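PDB 6DXN: Thiol:disulfide interchange protein from Klebsiella pneumoniae, which probably acts as a periplasmic thiol:disulfide oxidoreductase of the DsbA type, passing disulfide bonds to other proteins through a CxxC motif. Local coordinates for residues K10-I15 against V184-N189; F29-G34 against P72-A77; I43-A48 against P153-S158; Y62-M67 against N142-M147; Y161-A166 against E178-L183. All blocks are in the same frame, centred on the assembly; numbering follows the deposited sequence.

All five contacts are largely buried and packed mainly by apolar side chains, with no hydrogen bond between the paired segments. Contacts 1 and 5 share helix 173-188, which lies against the neighbouring strands 12-14 and 161-163; contact 3 covers the next strand, 154-157, from helix 45-52 and brings in a buried carboxylate. Contact 4 is at the far edge of the same sheet, where strand 60-63 meets helix 131-146, and it alone takes in an exposed residue, Gln66. Contact 2 leaves the sheet and joins the turn before the CxxC helix to helix 71-83, on the opposite side of the chain's centre from contacts 1 and 5.

Contact 1: K10-I15 against V184-N189; sequences KNFTVI and VLFLLN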
# COMPACT_ATOMS: atom_id res chain seq x y z
N LYS A 10 12.81 13.42 13.15
CA LYS A 10 12.29 14.41 12.19
C LYS A 10 11.65 13.72 10.98
O LYS A 10 10.48 13.96 10.68
CB LYS A 10 13.44 15.30 11.70
CG LYS A 10 13.07 16.35 10.65
CD LYS A 10 14.30 17.01 10.05
CE LYS A 10 14.00 18.04 8.98
NZ LYS A 10 13.33 19.24 9.53
N ASN A 11 12.43 12.85 10.32
CA ASN A 11 12.06 12.20 9.06
C ASN A 11 11.50 10.78 9.27
O ASN A 11 10.82 10.26 8.39
CB ASN A 11 13.26 12.15 8.11
CG ASN A 11 13.73 13.53 7.69
OD1 ASN A 11 14.88 13.90 7.96
ND2 ASN A 11 12.85 14.30 7.09
N PHE A 12 11.77 10.18 10.43
CA PHE A 12 11.32 8.82 10.66
C PHE A 12 11.49 8.45 12.13
O PHE A 12 12.32 9.04 12.83
CB PHE A 12 12.10 7.84 9.77
CG PHE A 12 13.59 7.88 10.01
CD1 PHE A 12 14.40 8.74 9.29
CD2 PHE A 12 14.18 7.08 10.98
CE1 PHE A 12 15.77 8.80 9.53
CE2 PHE A 12 15.54 7.13 11.21
CZ PHE A 12 16.33 7.99 10.48
N THR A 13 10.71 7.46 12.58
CA THR A 13 10.76 6.95 13.94
C THR A 13 11.18 5.47 13.90
O THR A 13 10.80 4.72 13.00
CB THR A 13 9.43 7.16 14.67
OG1 THR A 13 8.40 6.56 13.89
CG2 THR A 13 9.11 8.62 14.89
N VAL A 14 11.99 5.07 14.89
CA VAL A 14 12.48 3.71 15.02
C VAL A 14 11.43 2.90 15.80
O VAL A 14 11.38 2.98 17.02
CB VAL A 14 13.87 3.68 15.69
CG1 VAL A 14 14.35 2.26 15.97
CG2 VAL A 14 14.90 4.44 14.87
N ILE A 15 10.61 2.15 15.06
CA ILE A 15 9.54 1.30 15.60
C ILE A 15 10.15 -0.02 16.08
O ILE A 15 11.27 -0.36 15.72
CB ILE A 15 8.46 1.05 14.52
CG1 ILE A 15 7.89 2.36 13.95
CG2 ILE A 15 7.35 0.15 15.04
CD1 ILE A 15 7.13 3.20 14.95
N VAL A 184 13.27 6.71 1.49
CA VAL A 184 13.08 5.25 1.50
C VAL A 184 14.44 4.57 1.28
O VAL A 184 14.84 3.68 2.03
CB VAL A 184 12.03 4.79 0.48
CG1 VAL A 184 12.18 3.31 0.10
CG2 VAL A 184 10.62 5.05 0.97
N LEU A 185 15.17 5.02 0.25
CA LEU A 185 16.46 4.42 -0.08
C LEU A 185 17.44 4.57 1.09
O LEU A 185 18.14 3.62 1.43
CB LEU A 185 17.01 5.06 -1.36
CG LEU A 185 16.37 4.58 -2.66
CD1 LEU A 185 17.04 5.24 -3.85
CD2 LEU A 185 16.46 3.07 -2.78
N PHE A 186 17.46 5.77 1.69
CA PHE A 186 18.32 6.09 2.83
C PHE A 186 18.05 5.11 3.97
O PHE A 186 18.96 4.75 4.72
CB PHE A 186 18.07 7.53 3.30
CG PHE A 186 18.76 7.92 4.59
CD1 PHE A 186 18.18 7.65 5.82
CD2 PHE A 186 20.00 8.55 4.57
CE1 PHE A 186 18.82 8.00 7.00
CE2 PHE A 186 20.63 8.91 5.75
CZ PHE A 186 20.04 8.63 6.96
N LEU A 187 16.80 4.64 4.08
CA LEU A 187 16.45 3.72 5.15
C LEU A 187 16.81 2.27 4.78
O LEU A 187 17.20 1.51 5.65
CB LEU A 187 14.96 3.87 5.48
CG LEU A 187 14.59 5.16 6.21
CD1 LEU A 187 13.09 5.25 6.43
CD2 LEU A 187 15.34 5.26 7.54
N LEU A 188 16.66 1.90 3.50
CA LEU A 188 16.98 0.54 3.06
C LEU A 188 18.49 0.29 3.17
O LEU A 188 18.90 -0.85 3.42
CB LEU A 188 16.52 0.34 1.61
CG LEU A 188 15.01 0.17 1.41
CD1 LEU A 188 14.65 0.28 -0.06
CD2 LEU A 188 14.54 -1.16 1.98
N ASN A 189 19.28 1.36 3.00
CA ASN A 189 20.75 1.30 3.01
C ASN A 189 21.30 1.61 4.41
O ASN A 189 22.43 2.09 4.55
CB ASN A 189 21.36 2.32 2.04
CG ASN A 189 20.79 2.25 0.64
OD1 ASN A 189 19.93 1.41 0.34
ND2 ASN A 189 21.24 3.15 -0.23
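Phe186 and Leu187, in the last full turn of helix 173-188, both reach the ring of Phe12 on the edge strand 12-14. Phe12 holds CG between its backbone N and carbonyl carbon (chi1 59°), on the side toward the helix. Phe186 comes first, its side chain crossing that of Phe12 at about a right angle, with CE1 4.0 Å from Phe12 CE1. This ring also meets Tyr6 edge-to-face, so the N-terminal arm helps to cover it. Leu187 follows and carries the heart of the contact. Its CD2 methyl sits over the middle of one face of the Phe12 ring, 3.8 Å from the centroid and only 3° off the normal, a textbook CH-pi arrangement in which every ring carbon is about equally far from the methyl. The two side chains run past each other in opposite directions. Leu187 also packs on Val157 and Ile163 of the two inner strands, so one side chain spans three strands. The helix thus packs on the outermost strand, 12-14, of the thioredoxin-type sheet. With no polar atom taking part, the join depends on dispersion and on the ring's pi face meeting a methyl C-H, and its closeness follows from shape rather than directed bonds.

Contact 2: F29-G34 against P72-A77; sequences FSFYCG and PALTEA
The turn that leads into the CxxC helix of the thioredoxin fold meets the inserted helical domain here, Phe31 and Tyr32 packing on Leu74 of helix 71-83. Leu74 uses its two branches separately: CD2 approaches Phe31 CD2 at 4.1 Å, and CD1 lies 3.7 Å from Tyr32 CE1. Phe31 and Tyr32 are consecutive residues that leave the turn in different directions, the Tyr32 side chain crossing Leu74 at about a right angle. The Phe31 ring is further supported within its own segment, since Phe29 CE2 stands 3.5 Å above the centre of one face; Phe95, Leu94 and Leu98 of helix 87-99 pack on it too. Behind the two rings the backbone is set by a type I turn from Ser30 to Cys33. It is reinforced by an ST turn, Tyr32 N donating to Ser30 OG at 3.2 Å with an N-H...O angle of 159°. Tyr32 OH is hydrogen-bonded to Leu70 N, which ties the polar end of the ring to the residue just before helix 71-83. Cys33 then takes the N-cap position, its SG capping a backbone N of the helix that follows. The packing on Leu74 is thus wholly apolar, and the turn keeps its polar bonds to itself, next to the presumed redox-active CxxC.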
# COMPACT_ATOMS: atom_id res chain seq x y z
N PHE A 29 -2.25 1.09 3.41
CA PHE A 29 -3.13 2.04 2.78
C PHE A 29 -4.58 1.57 2.89
O PHE A 29 -4.87 0.45 3.29
CB PHE A 29 -2.73 2.21 1.31
CG PHE A 29 -3.22 1.11 0.41
CD1 PHE A 29 -2.57 -0.12 0.35
CD2 PHE A 29 -4.34 1.30 -0.38
CE1 PHE A 29 -3.04 -1.13 -0.47
CE2 PHE A 29 -4.80 0.29 -1.21
CZ PHE A 29 -4.15 -0.92 -1.26
N SER A 30 -5.48 2.48 2.51
CA SER A 30 -6.89 2.21 2.47
C SER A 30 -7.45 2.85 1.20
O SER A 30 -7.12 4.00 0.88
CB SER A 30 -7.59 2.72 3.70
OG SER A 30 -8.99 2.56 3.58
N PHE A 31 -8.29 2.10 0.48
CA PHE A 31 -8.87 2.65 -0.71
C PHE A 31 -9.83 3.80 -0.37
O PHE A 31 -10.24 4.50 -1.26
CB PHE A 31 -9.58 1.57 -1.53
CG PHE A 31 -8.67 0.67 -2.32
CD1 PHE A 31 -8.08 1.12 -3.49
CD2 PHE A 31 -8.43 -0.64 -1.93
CE1 PHE A 31 -7.27 0.29 -4.24
CE2 PHE A 31 -7.62 -1.47 -2.69
CZ PHE A 31 -7.02 -1.00 -3.83
N TYR A 32 -10.17 3.97 0.92
CA TYR A 32 -11.07 5.06 1.40
C TYR A 32 -10.29 6.34 1.72
O TYR A 32 -10.87 7.42 1.85
CB TYR A 32 -11.75 4.71 2.73
CG TYR A 32 -12.88 3.72 2.72
CD1 TYR A 32 -12.66 2.36 2.85
CD2 TYR A 32 -14.20 4.15 2.69
CE1 TYR A 32 -13.71 1.45 2.89
CE2 TYR A 32 -15.26 3.26 2.72
CZ TYR A 32 -15.01 1.90 2.83
OH TYR A 32 -16.05 1.01 2.86
N CYS A 33 -8.97 6.20 1.88
CA CYS A 33 -8.07 7.29 2.31
C CYS A 33 -7.69 8.20 1.13
O CYS A 33 -7.09 7.75 0.16
CB CYS A 33 -6.83 6.68 2.95
SG CYS A 33 -5.67 7.89 3.64
N GLY A 34 -8.02 9.49 1.24
CA GLY A 34 -7.73 10.48 0.19
C GLY A 34 -6.24 10.53 -0.15
O GLY A 34 -5.85 10.36 -1.30
N PRO A 72 -12.66 -5.15 4.74
CA PRO A 72 -12.37 -6.56 4.49
C PRO A 72 -12.54 -6.98 3.01
O PRO A 72 -11.63 -7.57 2.45
CB PRO A 72 -13.37 -7.29 5.41
CG PRO A 72 -13.61 -6.30 6.52
CD PRO A 72 -13.67 -4.97 5.80
N ALA A 73 -13.68 -6.64 2.39
CA ALA A 73 -13.92 -7.02 0.99
C ALA A 73 -12.79 -6.51 0.09
O ALA A 73 -12.40 -7.19 -0.84
CB ALA A 73 -15.26 -6.50 0.52
N LEU A 74 -12.31 -5.30 0.39
CA LEU A 74 -11.23 -4.61 -0.32
C LEU A 74 -9.87 -5.30 -0.08
O LEU A 74 -9.10 -5.40 -1.01
CB LEU A 74 -11.20 -3.15 0.13
CG LEU A 74 -12.36 -2.29 -0.35
CD1 LEU A 74 -12.43 -0.98 0.42
CD2 LEU A 74 -12.29 -2.04 -1.85
N THR A 75 -9.60 -5.76 1.14
CA THR A 75 -8.32 -6.46 1.42
C THR A 75 -8.31 -7.76 0.61
O THR A 75 -7.28 -8.21 0.16
CB THR A 75 -8.11 -6.69 2.92
OG1 THR A 75 -8.14 -5.42 3.57
CG2 THR A 75 -6.80 -7.38 3.25
N GLU A 76 -9.51 -8.34 0.42
CA GLU A 76 -9.66 -9.54 -0.34
C GLU A 76 -9.49 -9.21 -1.83
O GLU A 76 -8.81 -9.94 -2.55
CB GLU A 76 -11.03 -10.16 -0.06
CG GLU A 76 -11.31 -11.41 -0.86
CD GLU A 76 -12.67 -12.01 -0.57
OE1 GLU A 76 -13.68 -11.30 -0.73
OE2 GLU A 76 -12.71 -13.17 -0.14
N ALA A 77 -10.11 -8.11 -2.27
CA ALA A 77 -10.03 -7.72 -3.67
C ALA A 77 -8.57 -7.41 -4.06
O ALA A 77 -8.13 -7.75 -5.16
CB ALA A 77 -10.93 -6.54 -3.93

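Contact 3: I43-A48 against P153-S158; sequences INVDTA and PSFYVS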
# COMPACT_ATOMS: atom_id res chain seq x y z
N ILE A 43 0.16 12.55 -6.50
CA ILE A 43 1.54 12.84 -6.09
C ILE A 43 2.47 11.84 -6.79
O ILE A 43 3.59 12.18 -7.18
CB ILE A 43 1.72 12.78 -4.56
CG1 ILE A 43 0.71 13.68 -3.84
CG2 ILE A 43 3.16 13.11 -4.18
CD1 ILE A 43 0.79 13.59 -2.33
N ASN A 44 1.98 10.60 -6.92
CA ASN A 44 2.74 9.54 -7.55
C ASN A 44 3.99 9.24 -6.72
O ASN A 44 5.11 9.12 -7.24
CB ASN A 44 3.00 9.84 -9.03
CG ASN A 44 1.74 9.66 -9.86
OD1 ASN A 44 1.04 8.65 -9.70
ND2 ASN A 44 1.45 10.60 -10.73
N VAL A 45 3.78 9.12 -5.41
CA VAL A 45 4.82 8.73 -4.49
C VAL A 45 5.19 7.27 -4.79
O VAL A 45 6.35 6.89 -4.68
CB VAL A 45 4.36 8.87 -3.03
CG1 VAL A 45 5.34 8.24 -2.06
CG2 VAL A 45 4.08 10.32 -2.65
N ASP A 46 4.18 6.48 -5.17
CA ASP A 46 4.37 5.03 -5.39
C ASP A 46 5.26 4.75 -6.61
O ASP A 46 6.13 3.91 -6.53
CB ASP A 46 3.03 4.30 -5.53
CG ASP A 46 2.24 4.14 -4.24
OD1 ASP A 46 2.77 4.49 -3.16
OD2 ASP A 46 1.12 3.64 -4.32
N THR A 47 5.01 5.43 -7.74
CA THR A 47 5.86 5.21 -8.94
C THR A 47 7.29 5.70 -8.67
O THR A 47 8.28 5.04 -9.04
CB THR A 47 5.25 5.88 -10.18
OG1 THR A 47 3.98 5.27 -10.44
CG2 THR A 47 6.11 5.75 -11.43
N ALA A 48 7.39 6.86 -8.01
CA ALA A 48 8.70 7.45 -7.69
C ALA A 48 9.57 6.44 -6.93
O ALA A 48 10.72 6.16 -7.32
CB ALA A 48 8.49 8.72 -6.89
N PRO A 153 -1.57 6.99 4.19
CA PRO A 153 -0.68 5.89 3.86
C PRO A 153 0.51 5.88 4.83
O PRO A 153 0.99 6.94 5.23
CB PRO A 153 -0.26 6.15 2.41
CG PRO A 153 -0.29 7.66 2.32
CD PRO A 153 -1.44 8.07 3.21
N SER A 154 0.94 4.68 5.22
CA SER A 154 2.02 4.55 6.19
C SER A 154 3.12 3.64 5.63
O SER A 154 2.87 2.50 5.30
CB SER A 154 1.46 4.04 7.50
OG SER A 154 2.37 4.23 8.57
N PHE A 155 4.33 4.19 5.51
CA PHE A 155 5.48 3.42 4.97
C PHE A 155 6.38 2.93 6.11
O PHE A 155 6.68 3.68 7.04
CB PHE A 155 6.29 4.28 4.00
CG PHE A 155 5.55 4.73 2.76
CD1 PHE A 155 4.58 5.72 2.84
CD2 PHE A 155 5.84 4.18 1.53
CE1 PHE A 155 3.90 6.13 1.70
CE2 PHE A 155 5.16 4.61 0.39
CZ PHE A 155 4.20 5.58 0.48
N TYR A 156 6.77 1.65 6.02
CA TYR A 156 7.68 0.98 6.96
C TYR A 156 8.82 0.31 6.19
O TYR A 156 8.58 -0.43 5.24
CB TYR A 156 6.94 -0.07 7.80
CG TYR A 156 5.94 0.49 8.78
CD1 TYR A 156 4.70 0.92 8.36
CD2 TYR A 156 6.24 0.59 10.13
CE1 TYR A 156 3.77 1.44 9.24
CE2 TYR A 156 5.32 1.11 11.04
CZ TYR A 156 4.08 1.54 10.59
OH TYR A 156 3.17 2.05 11.45
N VAL A 157 10.06 0.59 6.61
CA VAL A 157 11.26 0.04 6.00
C VAL A 157 11.89 -0.94 7.00
O VAL A 157 12.04 -0.62 8.19
CB VAL A 157 12.25 1.16 5.59
CG1 VAL A 157 13.45 0.60 4.84
CG2 VAL A 157 11.57 2.24 4.76
N SER A 158 12.21 -2.15 6.52
CA SER A 158 12.89 -3.23 7.31
C SER A 158 12.12 -3.53 8.61
O SER A 158 12.70 -4.07 9.57
CB SER A 158 14.32 -2.87 7.59
OG SER A 158 15.08 -2.81 6.39
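Phe155 points from the central strand 154-157 toward helix 45-52 and presents CZ, the far end of its ring, to two successive residues of the helix. Val45 offers CG1, anti to the backbone N (chi1 169°), and this methyl comes 3.9 Å from Phe155 CZ, the two side chains inclined to each other rather than aligned. Asp46 arrives from another direction: its OD1 lies near the ring plane at the edge, 4.1 Å from CZ, with carboxylate and ring planes 67° apart. The oxygen therefore faces the electropositive C-H rim instead of the pi cloud. Its sister oxygen OD2 makes a salt bridge with Lys61 of strand 60-63, which gives the buried carboxylate a charged partner, while OD1 lies close to a like charge, Glu27. Val45 meanwhile packs on Phe39 of the CxxC helix and on selenomethionine Met180, so the same layer continues into helix 173-188. Phe155 lies two residues after Pro153, whose preceding peptide bond is cis, the cis-proline that thioredoxin-fold oxidoreductases carry close to the CxxC; Pro153 itself packs on Cys36. An apolar methyl and an acidic oxygen thus share one ring end, and the edge-on approach is at most a weak favourable term beside the Lys61 salt bridge.

Contact 4: Y62-M67 against N142-M147; sequences YHVSQM and NLVEKM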
# COMPACT_ATOMS: atom_id res chain seq x y z
N TYR A 62 -0.12 -3.13 1.49
CA TYR A 62 -0.99 -3.88 2.37
C TYR A 62 -2.23 -3.03 2.68
O TYR A 62 -2.12 -1.93 3.22
CB TYR A 62 -0.19 -4.30 3.61
CG TYR A 62 0.73 -5.48 3.41
CD1 TYR A 62 1.15 -5.89 2.15
CD2 TYR A 62 1.30 -6.10 4.50
CE1 TYR A 62 2.01 -6.96 1.99
CE2 TYR A 62 2.16 -7.17 4.35
CZ TYR A 62 2.53 -7.60 3.10
OH TYR A 62 3.40 -8.66 2.98
N HIS A 63 -3.40 -3.57 2.33
CA HIS A 63 -4.66 -2.88 2.56
C HIS A 63 -5.10 -3.06 4.02
O HIS A 63 -4.95 -4.12 4.58
CB HIS A 63 -5.70 -3.33 1.53
CG HIS A 63 -6.89 -2.43 1.54
ND1 HIS A 63 -8.07 -2.78 2.13
CD2 HIS A 63 -7.03 -1.15 1.12
CE1 HIS A 63 -8.91 -1.78 2.03
NE2 HIS A 63 -8.30 -0.77 1.43
N VAL A 64 -5.66 -1.99 4.61
CA VAL A 64 -6.14 -1.96 6.02
C VAL A 64 -7.62 -2.36 6.08
O VAL A 64 -8.51 -1.57 5.73
CB VAL A 64 -5.90 -0.56 6.64
CG1 VAL A 64 -6.51 -0.44 8.04
CG2 VAL A 64 -4.43 -0.20 6.67
N SER A 65 -7.88 -3.58 6.58
CA SER A 65 -9.24 -4.17 6.66
C SER A 65 -10.13 -3.48 7.70
O SER A 65 -11.35 -3.42 7.51
CB SER A 65 -9.17 -5.64 6.96
OG SER A 65 -8.65 -6.38 5.87
N GLN A 66 -9.53 -2.98 8.78
CA GLN A 66 -10.29 -2.39 9.89
C GLN A 66 -10.79 -0.97 9.56
O GLN A 66 -11.35 -0.31 10.44
CB GLN A 66 -9.43 -2.41 11.16
CG GLN A 66 -8.23 -1.48 11.12
CD GLN A 66 -7.34 -1.62 12.33
OE1 GLN A 66 -7.41 -2.60 13.07
NE2 GLN A 66 -6.48 -0.63 12.54
N MSE A 67 -10.60 -0.51 8.32
CA MSE A 67 -11.08 0.83 7.95
C MSE A 67 -12.28 0.73 7.02
O MSE A 67 -12.22 0.10 5.98
CB MSE A 67 -9.97 1.65 7.28
CG MSE A 67 -8.93 2.17 8.29
SE MSE A 67 -7.46 3.12 7.37
CE MSE A 67 -8.50 4.60 6.58
N ASN A 142 -2.62 -9.31 9.79
CA ASN A 142 -1.71 -9.63 10.89
C ASN A 142 -0.65 -8.52 11.08
O ASN A 142 -0.33 -8.16 12.21
CB ASN A 142 -1.00 -10.97 10.65
CG ASN A 142 -0.15 -11.39 11.83
OD1 ASN A 142 -0.59 -11.31 12.98
ND2 ASN A 142 1.05 -11.87 11.56
N LEU A 143 -0.12 -7.99 9.98
CA LEU A 143 0.93 -6.97 10.07
C LEU A 143 0.37 -5.61 10.50
O LEU A 143 1.07 -4.84 11.16
CB LEU A 143 1.71 -6.89 8.75
CG LEU A 143 2.96 -7.78 8.68
CD1 LEU A 143 2.68 -9.19 9.17
CD2 LEU A 143 3.54 -7.81 7.29
N VAL A 144 -0.89 -5.31 10.15
CA VAL A 144 -1.49 -4.05 10.60
C VAL A 144 -1.49 -4.05 12.14
O VAL A 144 -1.24 -3.01 12.77
CB VAL A 144 -2.89 -3.82 10.00
CG1 VAL A 144 -3.69 -2.77 10.76
CG2 VAL A 144 -2.81 -3.47 8.53
N GLU A 145 -1.73 -5.23 12.73
CA GLU A 145 -1.72 -5.39 14.18
C GLU A 145 -0.27 -5.38 14.70
O GLU A 145 0.10 -4.50 15.48
CB GLU A 145 -2.51 -6.65 14.56
CG GLU A 145 -2.52 -6.97 16.05
CD GLU A 145 -1.37 -7.82 16.55
OE1 GLU A 145 -1.10 -8.88 15.93
OE2 GLU A 145 -0.74 -7.44 17.55
N LYS A 146 0.56 -6.32 14.23
CA LYS A 146 1.95 -6.44 14.73
C LYS A 146 2.73 -5.12 14.58
O LYS A 146 3.38 -4.68 15.53
CB LYS A 146 2.67 -7.60 14.04
CG LYS A 146 2.12 -8.99 14.36
CD LYS A 146 2.14 -9.33 15.84
CE LYS A 146 1.75 -10.77 16.13
NZ LYS A 146 0.39 -11.08 15.62
N MSE A 147 2.64 -4.49 13.40
CA MSE A 147 3.37 -3.23 13.16
C MSE A 147 2.76 -2.02 13.85
O MSE A 147 3.37 -0.95 13.88
CB MSE A 147 3.52 -3.02 11.66
CG MSE A 147 4.25 -4.22 11.05
SE MSE A 147 5.45 -3.67 9.59
CE MSE A 147 5.03 -5.12 8.35
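Tyr62 lays the edge of its ring against Leu143, whose CD2 methyl lies near the ring plane and is placed 3.3 Å from Tyr62 CE2. That is shorter than carbon-carbon packing normally allows; with Leu143 chi1 at -92°, away from a staggered position, the modelled rotamer is doubtful. The pair joins the outer strand 60-63 of the thioredoxin-type sheet to helix 131-146, the helix that brings the chain out of the inserted helical domain and back toward strand 154-157. Around the ring the sheet supplies Val26 and Phe28, while Tyr62 OH makes a weak hydrogen bond with Arg139 NE one helical turn earlier.

One residue on along the helix, Val144 divides its methyls between two partners. CG2 meets Val64 CG2 at 4.1 Å, the two side chains crossing at about a right angle where the backbones come closest. CG1, anti to the backbone N, instead turns to the amide of Gln66, with NE2 at 3.9 Å; this is contact without a hydrogen bond. Gln66 reaches it with an extended chain from its place in the type I turn Val64 to Met67 (selenomethionine), on the exposed border of the interface. Ser65 of the same turn hydrogen-bonds through OG to Thr75 OG1 and Asp141 OD1, adding a polar tie between the turn and the helical domain.

On the helix surface beyond, Lys146 NZ donates to two oxygens: Asn142 OD1 at 2.8 Å, from 16° off the carbonyl plane, and Glu145 OE1 at 2.7 Å in a salt bridge.

Contact 5: Y161-A166 against E178-L183; sequences YHINNA and EDMANL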
# COMPACT_ATOMS: atom_id res chain seq x y z
N TYR A 161 11.70 1.13 10.66
CA TYR A 161 11.67 2.58 10.45
C TYR A 161 10.35 3.00 9.78
O TYR A 161 10.08 2.63 8.64
CB TYR A 161 12.88 3.00 9.62
CG TYR A 161 14.20 2.47 10.13
CD1 TYR A 161 14.78 2.99 11.28
CD2 TYR A 161 14.85 1.43 9.48
CE1 TYR A 161 15.98 2.49 11.76
CE2 TYR A 161 16.06 0.93 9.95
CZ TYR A 161 16.62 1.46 11.09
OH TYR A 161 17.81 0.97 11.55
N HIS A 162 9.55 3.79 10.51
CA HIS A 162 8.29 4.37 10.04
C HIS A 162 8.54 5.82 9.60
O HIS A 162 8.96 6.66 10.40
CB HIS A 162 7.21 4.26 11.13
CG HIS A 162 5.97 5.03 10.82
ND1 HIS A 162 5.68 6.23 11.43
CD2 HIS A 162 4.98 4.81 9.93
CE1 HIS A 162 4.55 6.71 10.96
NE2 HIS A 162 4.10 5.85 10.03
N ILE A 163 8.29 6.08 8.32
CA ILE A 163 8.52 7.38 7.68
C ILE A 163 7.52 8.43 8.18
O ILE A 163 6.37 8.14 8.38
CB ILE A 163 8.45 7.22 6.15
CG1 ILE A 163 9.70 6.51 5.62
CG2 ILE A 163 8.21 8.57 5.48
CD1 ILE A 163 9.68 6.22 4.14
N ASN A 164 8.02 9.66 8.39
CA ASN A 164 7.19 10.80 8.77
C ASN A 164 6.87 11.58 7.49
O ASN A 164 7.65 12.46 7.06
CB ASN A 164 7.84 11.69 9.83
CG ASN A 164 6.99 12.88 10.21
OD1 ASN A 164 5.92 13.09 9.64
ND2 ASN A 164 7.45 13.67 11.17
N ASN A 165 5.72 11.25 6.90
CA ASN A 165 5.24 11.80 5.61
C ASN A 165 5.32 13.33 5.55
O ASN A 165 5.70 13.88 4.52
CB ASN A 165 3.79 11.39 5.30
CG ASN A 165 3.62 9.90 5.05
OD1 ASN A 165 4.59 9.15 5.06
ND2 ASN A 165 2.39 9.47 4.83
N ALA A 166 4.96 14.00 6.64
CA ALA A 166 4.88 15.47 6.65
C ALA A 166 6.27 16.13 6.71
O ALA A 166 6.39 17.32 6.44
CB ALA A 166 4.03 15.92 7.82
N GLU A 178 10.02 12.68 -5.00
CA GLU A 178 11.44 12.36 -5.17
C GLU A 178 12.11 12.23 -3.79
O GLU A 178 12.92 11.34 -3.58
CB GLU A 178 12.17 13.41 -6.00
CG GLU A 178 13.61 13.03 -6.33
CD GLU A 178 14.44 14.11 -7.02
OE1 GLU A 178 14.28 15.30 -6.65
OE2 GLU A 178 15.24 13.76 -7.93
N ASP A 179 11.73 13.13 -2.87
CA ASP A 179 12.31 13.20 -1.51
C ASP A 179 11.90 11.95 -0.72
O ASP A 179 12.67 11.44 0.11
CB ASP A 179 11.88 14.50 -0.80
CG ASP A 179 12.82 14.97 0.30
OD1 ASP A 179 14.00 14.60 0.25
OD2 ASP A 179 12.36 15.73 1.19
N MSE A 180 10.68 11.46 -0.98
CA MSE A 180 10.18 10.28 -0.30
C MSE A 180 10.96 9.07 -0.75
O MSE A 180 11.37 8.25 0.07
CB MSE A 180 8.68 10.12 -0.58
CG MSE A 180 8.22 8.71 -0.22
SE MSE A 180 8.17 8.44 1.72
CE MSE A 180 6.36 9.17 2.05
N ALA A 181 11.17 8.96 -2.07
CA ALA A 181 11.94 7.83 -2.63
C ALA A 181 13.38 7.88 -2.12
O ALA A 181 13.99 6.84 -1.87
CB ALA A 181 11.89 7.86 -4.14
N ASN A 182 13.92 9.10 -1.99
CA ASN A 182 15.28 9.29 -1.48
C ASN A 182 15.36 8.80 -0.03
O ASN A 182 16.26 8.03 0.32
CB ASN A 182 15.74 10.74 -1.64
CG ASN A 182 16.12 11.10 -3.06
OD1 ASN A 182 16.40 10.23 -3.88
ND2 ASN A 182 16.14 12.39 -3.35
N LEU A 183 14.39 9.23 0.80
CA LEU A 183 14.32 8.81 2.21
C LEU A 183 14.17 7.29 2.31
O LEU A 183 14.84 6.65 3.12
CB LEU A 183 13.15 9.52 2.91
CG LEU A 183 12.85 9.04 4.34
CD1 LEU A 183 14.06 9.19 5.24
CD2 LEU A 183 11.67 9.79 4.92
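Apolar packing comes first, and Ile163 carries most of it. Its CD1 methyl lies 3.6 Å from SE of selenomethionine Met180, and CG2 touches the same selenium at 3.8 Å, so the heavy atom rests against two branches of one side chain. The Met180 chain bends at chi2 (72°) and chi3 (86°), which folds the selenium and CE toward the strand although CB does not aim there. Leu183, one turn further along the helix, reaches tip to tip with Ile163: its CD2 is 3.7 Å from Ile163 CG2 and also touches CG1.

These residues join strand 161-163 to helix 173-188, the C-terminal helix that covers one face of the sheet in this thioredoxin fold. Ile163 packs further on Val184 of the same helix, while Met180 is backed by Ile49 of helix 45-52 and Leu183 meets Phe12 of the neighbouring strand.

Polar atoms come in after the strand ends. Asn165 OD1 lies 3.5 Å from Met180 CE, a van der Waals approach of oxygen to methyl, with the two side chains inclined to each other. The other atom of that amide, ND2, is hydrogen-bonded to the carbonyl oxygen of Pro153, the cis-proline, and this bond fixes which way the amide is turned. Just past the strand, Asn164 OD1 accepts a weak bond from Ala166 N at 3.3 Å, bent to 133°.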